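Local coordinates for protein beta-glucuronidase (Dictyoglomus thermophilum, PDB 6XXW) that probably hydrolyses beta-D-glucuronides, releasing glucuronic acid, as a retaining glycoside hydrolase of family 2, at residues V38-E44 with R73-K78; I139-L145 with N178-I182; I226-K230 with P258-N262; S209-S215 with K241-V247. All coordinates share one frame; numbering follows the deposited sequence.

Interaction 1 of 4, residues V38-E44 with R73-K78; sequences VWEFRTE and RVYYKK
An antiparallel strand pair in the beta-sandwich sugar-binding domain of this family 2 glycosidase joins V38-E44 to R73-K78. E40 pairs with K77 and R42 with Y75 through two backbone hydrogen bonds each, while F41-Y76 and T43-V74 are non-hydrogen-bonded pairs. On the face carrying F41, V74 and Y76, the F41 edge points at the Y76 ring in a T-shaped stack, centroids 5.0 Å apart and planes at 82°; CE2 of F41 touches V74 CG2 at 3.6 Å. Side chains of strand 50-54 and F58 cover this buried side. On the opposite face, R42 lays its guanidinium flat on Y75, CZ 4.2 Å from the ring centroid, in a cation-pi stack whose planes differ by 2°. With CG set between N and C (chi1 62°), the extended R42 chain rises beside Y75 CB before its head reaches the ring; D46 O binds NH2. E40 and K77 run side by side, linked by a water bound to OE2 and NZ. K78 crosses W39 and sets CD over its five-membered ring, while L35 O accepts from both W39 NE1 and K78 NZ. E44 OE2 takes R73 NH1 on its syn lone pair, a short salt bridge, 2.5 Å in the model.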
loop_
_atom_site.group_PDB
_atom_site.type_symbol
_atom_site.label_atom_id
_atom_site.label_comp_id
_atom_site.label_asym_id
_atom_site.label_seq_id
_atom_site.Cartn_x
_atom_site.Cartn_y
_atom_site.Cartn_z
ATOM N N VAL A 38 13.545 6.092 31.102
ATOM C CA VAL A 38 13.591 7.419 30.493
ATOM C C VAL A 38 14.798 8.167 31.043
ATOM O O VAL A 38 14.907 8.372 32.256
ATOM C CB VAL A 38 12.296 8.202 30.764
ATOM C CG1 VAL A 38 12.368 9.586 30.137
ATOM C CG2 VAL A 38 11.094 7.440 30.247
ATOM N N TRP A 39 15.688 8.607 30.155
ATOM C CA TRP A 39 16.863 9.375 30.544
ATOM C C TRP A 39 16.751 10.801 30.022
ATOM O O TRP A 39 15.957 11.096 29.133
ATOM C CB TRP A 39 18.144 8.759 29.982
ATOM C CG TRP A 39 18.580 7.430 30.540
ATOM C CD1 TRP A 39 17.823 6.306 30.707
ATOM C CD2 TRP A 39 19.900 7.091 30.960
ATOM N NE1 TRP A 39 18.597 5.283 31.207
ATOM C CE2 TRP A 39 19.877 5.744 31.375
ATOM C CE3 TRP A 39 21.106 7.797 31.016
ATOM C CZ2 TRP A 39 21.017 5.089 31.845
ATOM C CZ3 TRP A 39 22.235 7.151 31.486
ATOM C CH2 TRP A 39 22.181 5.814 31.906
ATOM N N GLU A 40 17.580 11.691 30.557
ATOM C CA GLU A 40 17.712 12.999 29.930
ATOM C C GLU A 40 18.804 12.921 28.865
ATOM O O GLU A 40 19.738 12.120 28.972
ATOM C CB GLU A 40 18.031 14.076 30.968
ATOM C CG GLU A 40 16.823 14.420 31.832
ATOM C CD GLU A 40 17.097 15.528 32.833
ATOM O OE1 GLU A 40 17.508 15.213 33.956
ATOM O OE2 GLU A 40 16.871 16.711 32.506
ATOM N N PHE A 41 18.679 13.757 27.834
ATOM C CA PHE A 41 19.487 13.620 26.626
ATOM C C PHE A 41 19.741 15.002 26.040
ATOM O O PHE A 41 18.840 15.841 26.006
ATOM C CB PHE A 41 18.761 12.708 25.613
ATOM C CG PHE A 41 19.417 12.602 24.242
ATOM C CD1 PHE A 41 19.216 13.577 23.270
ATOM C CD2 PHE A 41 20.147 11.478 23.902
ATOM C CE1 PHE A 41 19.801 13.458 22.001
ATOM C CE2 PHE A 41 20.725 11.350 22.634
ATOM C CZ PHE A 41 20.543 12.340 21.692
ATOM N N ARG A 42 20.967 15.230 25.575
ATOM C CA ARG A 42 21.297 16.479 24.900
ATOM C C ARG A 42 22.388 16.209 23.879
ATOM O O ARG A 42 23.034 15.161 23.903
ATOM C CB ARG A 42 21.757 17.560 25.885
ATOM C CG ARG A 42 23.021 17.183 26.648
ATOM C CD ARG A 42 23.408 18.234 27.692
ATOM N NE ARG A 42 24.685 17.867 28.295
ATOM C CZ ARG A 42 25.856 18.203 27.774
ATOM N NH1 ARG A 42 26.975 17.808 28.364
ATOM N NH2 ARG A 42 25.899 18.943 26.668
ATOM N N THR A 43 22.573 17.157 22.964
ATOM C CA THR A 43 23.647 17.078 21.985
ATOM C C THR A 43 24.792 17.997 22.398
ATOM O O THR A 43 24.673 18.805 23.318
ATOM C CB THR A 43 23.158 17.437 20.574
ATOM O OG1 THR A 43 22.659 18.777 20.557
ATOM C CG2 THR A 43 22.055 16.475 20.114
ATOM N N GLU A 44 25.910 17.862 21.686
ATOM C CA GLU A 44 27.155 18.516 22.080
ATOM C C GLU A 44 26.993 20.027 22.207
ATOM O O GLU A 44 26.373 20.675 21.361
ATOM C CB GLU A 44 28.256 18.198 21.063
ATOM C CG GLU A 44 29.665 18.312 21.629
ATOM C CD GLU A 44 30.686 17.622 20.742
ATOM O OE1 GLU A 44 30.379 17.369 19.546
ATOM O OE2 GLU A 44 31.791 17.327 21.245
ATOM N N ARG A 73 28.714 14.138 19.131
ATOM C CA ARG A 73 28.580 13.607 20.480
ATOM C C ARG A 73 27.210 13.931 21.053
ATOM O O ARG A 73 26.699 15.040 20.886
ATOM C CB ARG A 73 29.677 14.175 21.388
ATOM C CG ARG A 73 31.055 13.641 21.027
ATOM C CD ARG A 73 32.165 14.199 21.909
ATOM N NE ARG A 73 33.480 13.916 21.336
ATOM C CZ ARG A 73 34.139 14.744 20.522
ATOM N NH1 ARG A 73 33.609 15.909 20.171
ATOM N NH2 ARG A 73 35.336 14.408 20.051
ATOM N N VAL A 74 26.611 12.949 21.724
ATOM C CA VAL A 74 25.380 13.166 22.467
ATOM C C VAL A 74 25.633 12.696 23.893
ATOM O O VAL A 74 26.585 11.965 24.167
ATOM C CB VAL A 74 24.165 12.449 21.838
ATOM C CG1 VAL A 74 24.047 12.824 20.339
ATOM C CG2 VAL A 74 24.272 10.940 22.022
ATOM N N TYR A 75 24.784 13.149 24.811
ATOM C CA TYR A 75 25.015 12.953 26.240
ATOM C C TYR A 75 23.722 12.494 26.890
ATOM O O TYR A 75 22.692 13.157 26.755
ATOM C CB TYR A 75 25.522 14.245 26.901
ATOM C CG TYR A 75 26.776 14.755 26.244
ATOM C CD1 TYR A 75 26.716 15.509 25.072
ATOM C CD2 TYR A 75 28.026 14.455 26.767
ATOM C CE1 TYR A 75 27.870 15.955 24.441
ATOM C CE2 TYR A 75 29.189 14.910 26.147
ATOM C CZ TYR A 75 29.099 15.654 24.987
ATOM O OH TYR A 75 30.248 16.102 24.373
ATOM N N TYR A 76 23.782 11.359 27.577
ATOM C CA TYR A 76 22.675 10.814 28.352
ATOM C C TYR A 76 22.945 11.046 29.833
ATOM O O TYR A 76 24.094 10.997 30.268
ATOM C CB TYR A 76 22.531 9.318 28.103
ATOM C CG TYR A 76 22.024 8.916 26.736
ATOM C CD1 TYR A 76 22.863 8.919 25.630
ATOM C CD2 TYR A 76 20.708 8.485 26.569
ATOM C CE1 TYR A 76 22.397 8.514 24.368
ATOM C CE2 TYR A 76 20.230 8.084 25.315
ATOM C CZ TYR A 76 21.080 8.098 24.226
ATOM O OH TYR A 76 20.604 7.693 23.001
ATOM N N LYS A 77 21.884 11.294 30.611
ATOM C CA LYS A 77 22.025 11.576 32.038
ATOM C C LYS A 77 20.873 10.961 32.818
ATOM O O LYS A 77 19.720 11.023 32.377
ATOM C CB LYS A 77 22.053 13.088 32.312
ATOM C CG LYS A 77 22.156 13.449 33.797
ATOM C CD LYS A 77 22.428 14.930 33.993
ATOM C CE LYS A 77 21.451 15.549 34.965
ATOM N NZ LYS A 77 21.547 17.038 34.978
ATOM N N LYS A 78 21.180 10.410 33.997
ATOM C CA LYS A 78 20.159 9.799 34.839
ATOM C C LYS A 78 20.638 9.762 36.284
ATOM O O LYS A 78 21.823 9.559 36.555
ATOM C CB LYS A 78 19.818 8.369 34.386
ATOM C CG LYS A 78 18.545 7.816 35.017
ATOM C CD LYS A 78 18.096 6.519 34.379
ATOM C CE LYS A 78 16.608 6.303 34.607
ATOM N NZ LYS A 78 16.257 4.857 34.607
HETATM O O HOH W 1 18.245 12.447 34.593
HETATM O O HOH W 2 19.205 18.084 34.034
#

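Interaction 2 of 4, residues I139-L145 with N178-I182; sequences IMVDNTL and NYSGI
I139 and I182 meet inside the beta-sandwich of the sugar-binding domain, where strand 134-142 and the chain entering strand 181-183 face each other through side chains without a backbone ladder. The CD1 methyls of I139 and I182 lie 3.9 Å apart, the side chains crossing at about a right angle, and V141 CG2 rests against I182 CG1. Packing is closest one step on: S180 OG comes within 3.3 Å of N143 CB and touches V141 CG1. Set trans to its own N (chi1 -176°), that hydroxyl reaches across to these carbons while bonding to A99 O. Beyond N143 the contact is looser, though still buried. A water bridges the two segments, accepting from N143 ND2 at 2.8 Å and donating to N178 O, and N178 ND2 makes a long, weak hydrogen bond to N143 O. H100 NE2 bonds to N178 OD1, and L145 CD1 lies 4.0 Å from that same oxygen. A leucine in place of N178 would probably leave H100 NE2 and N143 O without these amide partners in a buried setting. D142 holds the following Asx turn: its OD1 accepts from T144 N at 2.9 Å and from T144 OG1 at 2.6 Å.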
loop_
_atom_site.group_PDB
_atom_site.type_symbol
_atom_site.label_atom_id
_atom_site.label_comp_id
_atom_site.label_asym_id
_atom_site.label_seq_id
_atom_site.Cartn_x
_atom_site.Cartn_y
_atom_site.Cartn_z
ATOM N N ILE A 139 26.529 9.369 30.148
ATOM C CA ILE A 139 27.147 8.560 29.110
ATOM C C ILE A 139 27.237 9.411 27.855
ATOM O O ILE A 139 26.217 9.903 27.359
ATOM C CB ILE A 139 26.376 7.255 28.845
ATOM C CG1 ILE A 139 26.385 6.392 30.114
ATOM C CG2 ILE A 139 26.999 6.500 27.641
ATOM C CD1 ILE A 139 25.470 5.174 30.089
ATOM N N MET A 140 28.457 9.624 27.372
ATOM C CA MET A 140 28.675 10.282 26.098
ATOM C C MET A 140 28.772 9.208 25.025
ATOM O O MET A 140 29.429 8.182 25.217
ATOM C CB MET A 140 29.952 11.132 26.137
ATOM C CG MET A 140 30.228 11.971 24.896
ATOM S SD MET A 140 30.823 11.020 23.451
ATOM C CE MET A 140 32.389 10.370 24.046
ATOM N N VAL A 141 28.115 9.448 23.895
ATOM C CA VAL A 141 28.162 8.541 22.753
ATOM C C VAL A 141 28.481 9.374 21.520
ATOM O O VAL A 141 27.860 10.414 21.301
ATOM C CB VAL A 141 26.833 7.781 22.558
ATOM C CG1 VAL A 141 26.940 6.833 21.370
ATOM C CG2 VAL A 141 26.431 7.021 23.845
ATOM N N ASP A 142 29.435 8.912 20.717
ATOM C CA ASP A 142 29.869 9.604 19.505
ATOM C C ASP A 142 29.642 8.654 18.340
ATOM O O ASP A 142 30.129 7.520 18.367
ATOM C CB ASP A 142 31.349 10.003 19.624
ATOM C CG ASP A 142 31.811 10.979 18.534
ATOM O OD1 ASP A 142 31.195 11.061 17.459
ATOM O OD2 ASP A 142 32.825 11.666 18.752
ATOM N N ASN A 143 28.871 9.094 17.337
ATOM C CA ASN A 143 28.573 8.253 16.184
ATOM C C ASN A 143 29.451 8.575 14.981
ATOM O O ASN A 143 29.196 8.062 13.885
ATOM C CB ASN A 143 27.088 8.363 15.799
ATOM C CG ASN A 143 26.700 9.754 15.368
ATOM O OD1 ASN A 143 27.493 10.682 15.483
ATOM N ND2 ASN A 143 25.473 9.909 14.852
ATOM N N THR A 144 30.486 9.395 15.165
ATOM C CA THR A 144 31.387 9.756 14.078
ATOM C C THR A 144 32.227 8.545 13.693
ATOM O O THR A 144 32.987 8.026 14.514
ATOM C CB THR A 144 32.291 10.906 14.518
ATOM O OG1 THR A 144 31.474 11.977 15.014
ATOM C CG2 THR A 144 33.119 11.412 13.340
ATOM N N LEU A 145 32.110 8.097 12.452
ATOM C CA LEU A 145 32.911 6.962 12.007
ATOM C C LEU A 145 34.299 7.413 11.557
ATOM O O LEU A 145 34.502 8.560 11.140
ATOM C CB LEU A 145 32.207 6.232 10.862
ATOM C CG LEU A 145 30.826 5.658 11.193
ATOM C CD1 LEU A 145 30.029 5.384 9.920
ATOM C CD2 LEU A 145 30.981 4.403 12.027
ATOM N N ASN A 178 23.269 4.261 9.951
ATOM C CA ASN A 178 24.184 4.510 11.069
ATOM C C ASN A 178 23.417 5.009 12.300
ATOM O O ASN A 178 23.639 6.107 12.812
ATOM C CB ASN A 178 25.259 5.505 10.644
ATOM C CG ASN A 178 26.373 5.660 11.678
ATOM O OD1 ASN A 178 26.856 4.677 12.259
ATOM N ND2 ASN A 178 26.784 6.903 11.911
ATOM N N TYR A 179 22.479 4.180 12.763
ATOM C CA TYR A 179 21.764 4.466 14.007
ATOM C C TYR A 179 22.748 4.606 15.165
ATOM O O TYR A 179 23.749 3.883 15.242
ATOM C CB TYR A 179 20.780 3.345 14.333
ATOM C CG TYR A 179 19.420 3.419 13.660
ATOM C CD1 TYR A 179 18.562 4.497 13.870
ATOM C CD2 TYR A 179 18.983 2.372 12.838
ATOM C CE1 TYR A 179 17.307 4.550 13.245
ATOM C CE2 TYR A 179 17.729 2.410 12.222
ATOM C CZ TYR A 179 16.905 3.496 12.425
ATOM O OH TYR A 179 15.674 3.503 11.819
ATOM N N SER A 180 22.443 5.516 16.090
ATOM C CA SER A 180 23.307 5.750 17.232
ATOM C C SER A 180 22.488 5.920 18.503
ATOM O O SER A 180 21.277 6.175 18.473
ATOM C CB SER A 180 24.195 6.986 17.029
ATOM O OG SER A 180 25.088 7.125 18.141
ATOM N N GLY A 181 23.183 5.797 19.628
ATOM C CA GLY A 181 22.573 5.871 20.937
ATOM C C GLY A 181 23.003 4.701 21.785
ATOM O O GLY A 181 23.936 3.964 21.446
ATOM N N ILE A 182 22.317 4.523 22.915
ATOM C CA ILE A 182 22.574 3.401 23.812
ATOM C C ILE A 182 21.597 2.299 23.419
ATOM O O ILE A 182 20.415 2.346 23.770
ATOM C CB ILE A 182 22.426 3.785 25.286
ATOM C CG1 ILE A 182 23.390 4.921 25.651
ATOM C CG2 ILE A 182 22.728 2.561 26.172
ATOM C CD1 ILE A 182 23.101 5.547 27.010
HETATM O O HOH W 3 23.198 8.525 13.933
#

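Interaction 3 of 4, residues I226-K230 with P258-N262; sequences ILRDK and PYLYN
Y259 opens the contact by reaching from P258-N262 to the end of I226-K230, where strands 223-228 and 257-268 come together in the five-stranded sheet of the immunoglobulin-like domain. With CG trans to the backbone N (chi1 -164°), its ring extends toward K230, and OH accepts the K230 backbone N-H in a nearly straight bond of 2.9 Å, 169° at the hydrogen. The K230 chain crosses the ring at about a right angle, CD and CE passing along its edge at 3.4 Å from CE2, while D229 CB also packs on the hydroxyl. A phenylalanine in place of Y259 would probably leave the K230 N-H without its acceptor and the turn less firmly tied to this strand. Y261 then sets CB 3.8 Å from L227 CD1, its ring running beside D229 while one face receives Y259 CE1; its own OH bonds to K251 N. At N262 regular pairing begins: N262 N binds R228 O and R228 N binds N262 O, both at 2.9 Å. A water donates to O and OD1 of N262 and accepts from R228 NH1, which also makes a salt bridge to E264, while N262 ND2 bonds to D279 OD1. The chemistry thus changes, from a phenol standing in for a backbone acceptor at the turn, through the apolar meeting of Y261 CB with L227, to an antiparallel ladder whose charged arginine is held by water and carboxylate.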
loop_
_atom_site.group_PDB
_atom_site.type_symbol
_atom_site.label_atom_id
_atom_site.label_comp_id
_atom_site.label_asym_id
_atom_site.label_seq_id
_atom_site.Cartn_x
_atom_site.Cartn_y
_atom_site.Cartn_z
ATOM N N ILE A 226 27.969 -27.796 39.796
ATOM C CA ILE A 226 26.884 -28.759 39.688
ATOM C C ILE A 226 26.191 -28.541 38.354
ATOM O O ILE A 226 26.021 -27.401 37.917
ATOM C CB ILE A 226 25.882 -28.612 40.850
ATOM C CG1 ILE A 226 26.552 -28.990 42.173
ATOM C CG2 ILE A 226 24.633 -29.446 40.615
ATOM C CD1 ILE A 226 26.020 -28.191 43.342
ATOM N N LEU A 227 25.805 -29.634 37.709
ATOM C CA LEU A 227 25.054 -29.597 36.469
ATOM C C LEU A 227 23.697 -30.243 36.711
ATOM O O LEU A 227 23.623 -31.344 37.273
ATOM C CB LEU A 227 25.810 -30.326 35.367
ATOM C CG LEU A 227 25.353 -30.053 33.941
ATOM C CD1 LEU A 227 25.731 -28.639 33.543
ATOM C CD2 LEU A 227 26.004 -31.055 33.032
ATOM N N ARG A 228 22.630 -29.552 36.302
ATOM C CA ARG A 228 21.264 -30.015 36.480
ATOM C C ARG A 228 20.578 -30.144 35.130
ATOM O O ARG A 228 20.819 -29.343 34.222
ATOM C CB ARG A 228 20.454 -29.052 37.352
ATOM C CG ARG A 228 20.822 -29.090 38.809
ATOM C CD ARG A 228 20.005 -28.075 39.569
ATOM N NE ARG A 228 20.212 -28.216 41.000
ATOM C CZ ARG A 228 21.005 -27.432 41.706
ATOM N NH1 ARG A 228 21.671 -26.450 41.106
ATOM N NH2 ARG A 228 21.135 -27.632 43.006
ATOM N N ASP A 229 19.712 -31.147 35.004
ATOM C CA ASP A 229 18.954 -31.339 33.776
ATOM C C ASP A 229 17.709 -30.448 33.801
ATOM O O ASP A 229 17.541 -29.595 34.678
ATOM C CB ASP A 229 18.643 -32.827 33.561
ATOM C CG ASP A 229 17.640 -33.400 34.573
ATOM O OD1 ASP A 229 17.013 -32.646 35.345
ATOM O OD2 ASP A 229 17.477 -34.640 34.583
ATOM N N LYS A 230 16.815 -30.669 32.831
ATOM C CA LYS A 230 15.612 -29.853 32.674
ATOM C C LYS A 230 14.718 -29.898 33.908
ATOM O O LYS A 230 14.021 -28.918 34.203
ATOM C CB LYS A 230 14.816 -30.330 31.455
ATOM C CG LYS A 230 14.403 -31.810 31.536
ATOM C CD LYS A 230 13.680 -32.314 30.285
ATOM C CE LYS A 230 13.945 -33.816 30.088
ATOM N NZ LYS A 230 13.182 -34.407 28.939
ATOM N N PRO A 258 16.423 -28.382 21.372
ATOM C CA PRO A 258 17.285 -27.446 22.125
ATOM C C PRO A 258 17.403 -27.768 23.613
ATOM O O PRO A 258 17.038 -26.973 24.478
ATOM C CB PRO A 258 16.575 -26.106 21.898
ATOM C CG PRO A 258 15.123 -26.480 21.797
ATOM C CD PRO A 258 15.129 -27.769 21.008
ATOM N N TYR A 259 17.961 -28.923 23.936
ATOM C CA TYR A 259 18.051 -29.301 25.340
ATOM C C TYR A 259 19.161 -28.516 26.038
ATOM O O TYR A 259 20.301 -28.481 25.563
ATOM C CB TYR A 259 18.286 -30.801 25.476
ATOM C CG TYR A 259 18.004 -31.291 26.881
ATOM C CD1 TYR A 259 18.962 -31.182 27.883
ATOM C CD2 TYR A 259 16.775 -31.841 27.206
ATOM C CE1 TYR A 259 18.710 -31.617 29.162
ATOM C CE2 TYR A 259 16.513 -32.277 28.482
ATOM C CZ TYR A 259 17.478 -32.165 29.455
ATOM O OH TYR A 259 17.209 -32.599 30.727
ATOM N N LEU A 260 18.823 -27.881 27.167
ATOM C CA LEU A 260 19.784 -27.119 27.961
ATOM C C LEU A 260 19.926 -27.712 29.360
ATOM O O LEU A 260 18.929 -28.026 30.012
ATOM C CB LEU A 260 19.365 -25.645 28.063
ATOM C CG LEU A 260 19.364 -24.857 26.745
ATOM C CD1 LEU A 260 18.705 -23.489 26.921
ATOM C CD2 LEU A 260 20.794 -24.709 26.191
ATOM N N TYR A 261 21.164 -27.856 29.814
ATOM C CA TYR A 261 21.496 -28.166 31.198
ATOM C C TYR A 261 21.864 -26.867 31.901
ATOM O O TYR A 261 22.362 -25.930 31.273
ATOM C CB TYR A 261 22.681 -29.142 31.274
ATOM C CG TYR A 261 22.406 -30.535 30.756
ATOM C CD1 TYR A 261 22.434 -30.810 29.394
ATOM C CD2 TYR A 261 22.116 -31.579 31.629
ATOM C CE1 TYR A 261 22.178 -32.087 28.909
ATOM C CE2 TYR A 261 21.861 -32.857 31.158
ATOM C CZ TYR A 261 21.898 -33.105 29.792
ATOM O OH TYR A 261 21.652 -34.373 29.313
ATOM N N ASN A 262 21.632 -26.804 33.208
ATOM C CA ASN A 262 21.965 -25.607 33.970
ATOM C C ASN A 262 23.245 -25.856 34.754
ATOM O O ASN A 262 23.309 -26.777 35.572
ATOM C CB ASN A 262 20.843 -25.189 34.917
ATOM C CG ASN A 262 21.087 -23.820 35.520
ATOM O OD1 ASN A 262 21.577 -23.698 36.654
ATOM N ND2 ASN A 262 20.776 -22.776 34.755
HETATM O O HOH W 4 22.137 -26.051 37.958
#

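Interaction 4 of 4, residues S209-S215 with K241-V247; sequences SALVKYS and KSGVLEV
Y214, L245 and V247 bury the most surface where S209-S215 runs antiparallel to K241-V247, two strands of the three-stranded sheet in the immunoglobulin-like domain. A210-V247, V212-L245 and Y214-G243 are hydrogen-bonded pairs, each closed by two backbone bonds. Y214 folds over its partner strand: with CG wedged between its N and carbonyl carbon (chi1 73°), the ring lies across G243, whose N sits 3.6 Å above the ring centre, and G243 CA makes a CH-pi contact with the same ring. The backbone angles of G243 call for glycine, and the place of a CB is tight against Y214 OH. The phenol OH continues past the strand to G240 O and N238 ND2. L245 packs beside the ring, its CD1 4.0 Å from Y214 CD2, and its CB faces V212 CB at 4.2 Å; V225 and L263 of the opposing sheet close over it. V247, on the same face, has its N bound to A210 O at 2.8 Å and turns its methyls to L227 and Y261 in that sheet. The other face is more polar. There K213 and V244 lie side by side, CG to CG1 at 3.7 Å, before K213 NZ goes on to E204. At the strand end, S209 OG donates to the anti lone pair of E246 OE2 at 3.0 Å.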
loop_
_atom_site.group_PDB
_atom_site.type_symbol
_atom_site.label_atom_id
_atom_site.label_comp_id
_atom_site.label_asym_id
_atom_site.label_seq_id
_atom_site.Cartn_x
_atom_site.Cartn_y
_atom_site.Cartn_z
ATOM N N SER A 209 28.653 -41.134 26.816
ATOM C CA SER A 209 28.543 -40.013 27.732
ATOM C C SER A 209 28.896 -38.725 27.010
ATOM O O SER A 209 29.444 -38.724 25.906
ATOM C CB SER A 209 29.476 -40.187 28.938
ATOM O OG SER A 209 29.118 -41.308 29.712
ATOM N N ALA A 210 28.578 -37.619 27.656
ATOM C CA ALA A 210 29.114 -36.329 27.271
ATOM C C ALA A 210 29.949 -35.790 28.422
ATOM O O ALA A 210 29.683 -36.083 29.596
ATOM C CB ALA A 210 28.000 -35.343 26.904
ATOM N N LEU A 211 30.976 -35.022 28.080
ATOM C CA LEU A 211 31.808 -34.347 29.062
ATOM C C LEU A 211 31.628 -32.849 28.919
ATOM O O LEU A 211 31.606 -32.321 27.803
ATOM C CB LEU A 211 33.279 -34.708 28.893
ATOM C CG LEU A 211 33.508 -36.198 28.695
ATOM C CD1 LEU A 211 34.766 -36.388 27.881
ATOM C CD2 LEU A 211 33.603 -36.871 30.052
ATOM N N VAL A 212 31.469 -32.179 30.043
ATOM C CA VAL A 212 31.465 -30.731 30.094
ATOM C C VAL A 212 32.735 -30.347 30.828
ATOM O O VAL A 212 32.833 -30.535 32.047
ATOM C CB VAL A 212 30.213 -30.187 30.796
ATOM C CG1 VAL A 212 30.304 -28.688 30.937
ATOM C CG2 VAL A 212 28.954 -30.582 30.024
ATOM N N LYS A 213 33.726 -29.851 30.088
ATOM C CA LYS A 213 34.992 -29.440 30.681
ATOM C C LYS A 213 34.955 -27.953 30.992
ATOM O O LYS A 213 34.438 -27.158 30.207
ATOM C CB LYS A 213 36.158 -29.754 29.744
ATOM C CG LYS A 213 36.303 -31.231 29.417
ATOM C CD LYS A 213 37.348 -31.441 28.322
ATOM C CE LYS A 213 37.837 -32.878 28.272
ATOM N NZ LYS A 213 39.084 -33.013 27.461
ATOM N N TYR A 214 35.483 -27.573 32.150
ATOM C CA TYR A 214 35.326 -26.193 32.571
ATOM C C TYR A 214 36.592 -25.691 33.243
ATOM O O TYR A 214 37.375 -26.460 33.809
ATOM C CB TYR A 214 34.119 -26.011 33.510
ATOM C CG TYR A 214 34.327 -26.567 34.909
ATOM C CD1 TYR A 214 34.913 -25.791 35.916
ATOM C CD2 TYR A 214 33.948 -27.872 35.219
ATOM C CE1 TYR A 214 35.114 -26.312 37.212
ATOM C CE2 TYR A 214 34.151 -28.399 36.501
ATOM C CZ TYR A 214 34.736 -27.613 37.484
ATOM O OH TYR A 214 34.933 -28.128 38.749
ATOM N N SER A 215 36.765 -24.378 33.170
ATOM C CA SER A 215 37.780 -23.632 33.893
ATOM C C SER A 215 37.152 -22.331 34.356
ATOM O O SER A 215 36.380 -21.718 33.614
ATOM C CB SER A 215 38.999 -23.356 32.995
ATOM O OG SER A 215 40.154 -23.226 33.795
ATOM N N LYS A 241 38.415 -25.705 40.688
ATOM C CA LYS A 241 38.390 -24.500 39.864
ATOM C C LYS A 241 38.431 -24.839 38.377
ATOM O O LYS A 241 37.946 -24.058 37.548
ATOM C CB LYS A 241 39.569 -23.609 40.237
ATOM C CG LYS A 241 39.525 -22.191 39.703
ATOM C CD LYS A 241 40.667 -21.352 40.293
ATOM C CE LYS A 241 40.540 -19.882 39.923
ATOM N NZ LYS A 241 41.575 -19.010 40.579
ATOM N N SER A 242 39.035 -25.972 38.028
ATOM C CA SER A 242 38.940 -26.576 36.706
ATOM C C SER A 242 38.497 -28.022 36.881
ATOM O O SER A 242 38.677 -28.617 37.948
ATOM C CB SER A 242 40.283 -26.515 35.950
ATOM O OG SER A 242 41.241 -27.361 36.563
ATOM N N GLY A 243 37.903 -28.595 35.841
ATOM C CA GLY A 243 37.540 -29.994 35.922
ATOM C C GLY A 243 36.648 -30.428 34.779
ATOM O O GLY A 243 36.443 -29.702 33.802
ATOM N N VAL A 244 36.142 -31.648 34.919
ATOM C CA VAL A 244 35.311 -32.278 33.904
ATOM C C VAL A 244 34.057 -32.806 34.589
ATOM O O VAL A 244 34.131 -33.361 35.689
ATOM C CB VAL A 244 36.059 -33.407 33.161
ATOM C CG1 VAL A 244 37.329 -32.880 32.511
ATOM C CG2 VAL A 244 36.413 -34.545 34.112
ATOM N N LEU A 245 32.908 -32.586 33.969
ATOM C CA LEU A 245 31.636 -33.119 34.436
ATOM C C LEU A 245 31.173 -34.176 33.447
ATOM O O LEU A 245 31.082 -33.900 32.246
ATOM C CB LEU A 245 30.592 -32.006 34.564
ATOM C CG LEU A 245 30.954 -30.853 35.512
ATOM C CD1 LEU A 245 30.297 -29.540 35.060
ATOM C CD2 LEU A 245 30.554 -31.193 36.951
ATOM N N GLU A 246 30.894 -35.381 33.938
ATOM C CA GLU A 246 30.438 -36.465 33.076
ATOM C C GLU A 246 28.923 -36.564 33.115
ATOM O O GLU A 246 28.329 -36.661 34.195
ATOM C CB GLU A 246 31.035 -37.813 33.473
ATOM C CG GLU A 246 30.794 -38.866 32.396
ATOM C CD GLU A 246 31.198 -40.256 32.823
ATOM O OE1 GLU A 246 31.785 -40.383 33.915
ATOM O OE2 GLU A 246 30.922 -41.217 32.064
ATOM N N VAL A 247 28.305 -36.578 31.940
ATOM C CA VAL A 247 26.858 -36.720 31.821
ATOM C C VAL A 247 26.584 -38.039 31.113
ATOM O O VAL A 247 26.845 -38.174 29.911
ATOM C CB VAL A 247 26.218 -35.538 31.075
ATOM C CG1 VAL A 247 24.716 -35.721 30.959
ATOM C CG2 VAL A 247 26.502 -34.256 31.818
#

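How the interactions relate
Interactions 1 and 2 adjoin in the sugar-binding domain, centres 11 Å apart, because strands 73-81 and 134-142 are sheet neighbours: Y76 N to I139 O at 2.8 Å and V74 N to V141 O at 2.9 Å are probable hydrogen bonds. Interactions 3 and 4 adjoin in the next domain, centres 13 Å apart, facing each other across a sandwich where L227 CD2 meets V247 CG2 at 3.5 Å. Between the two groups the contact centres lie 39 to 46 Å apart. Bound Tris, probably from the crystallisation liquor, lies about 3 Å from the Y75 side chain and about 6 Å from that of V212. None of the four contacts lies in the TIM barrel, which in this family carries the active site.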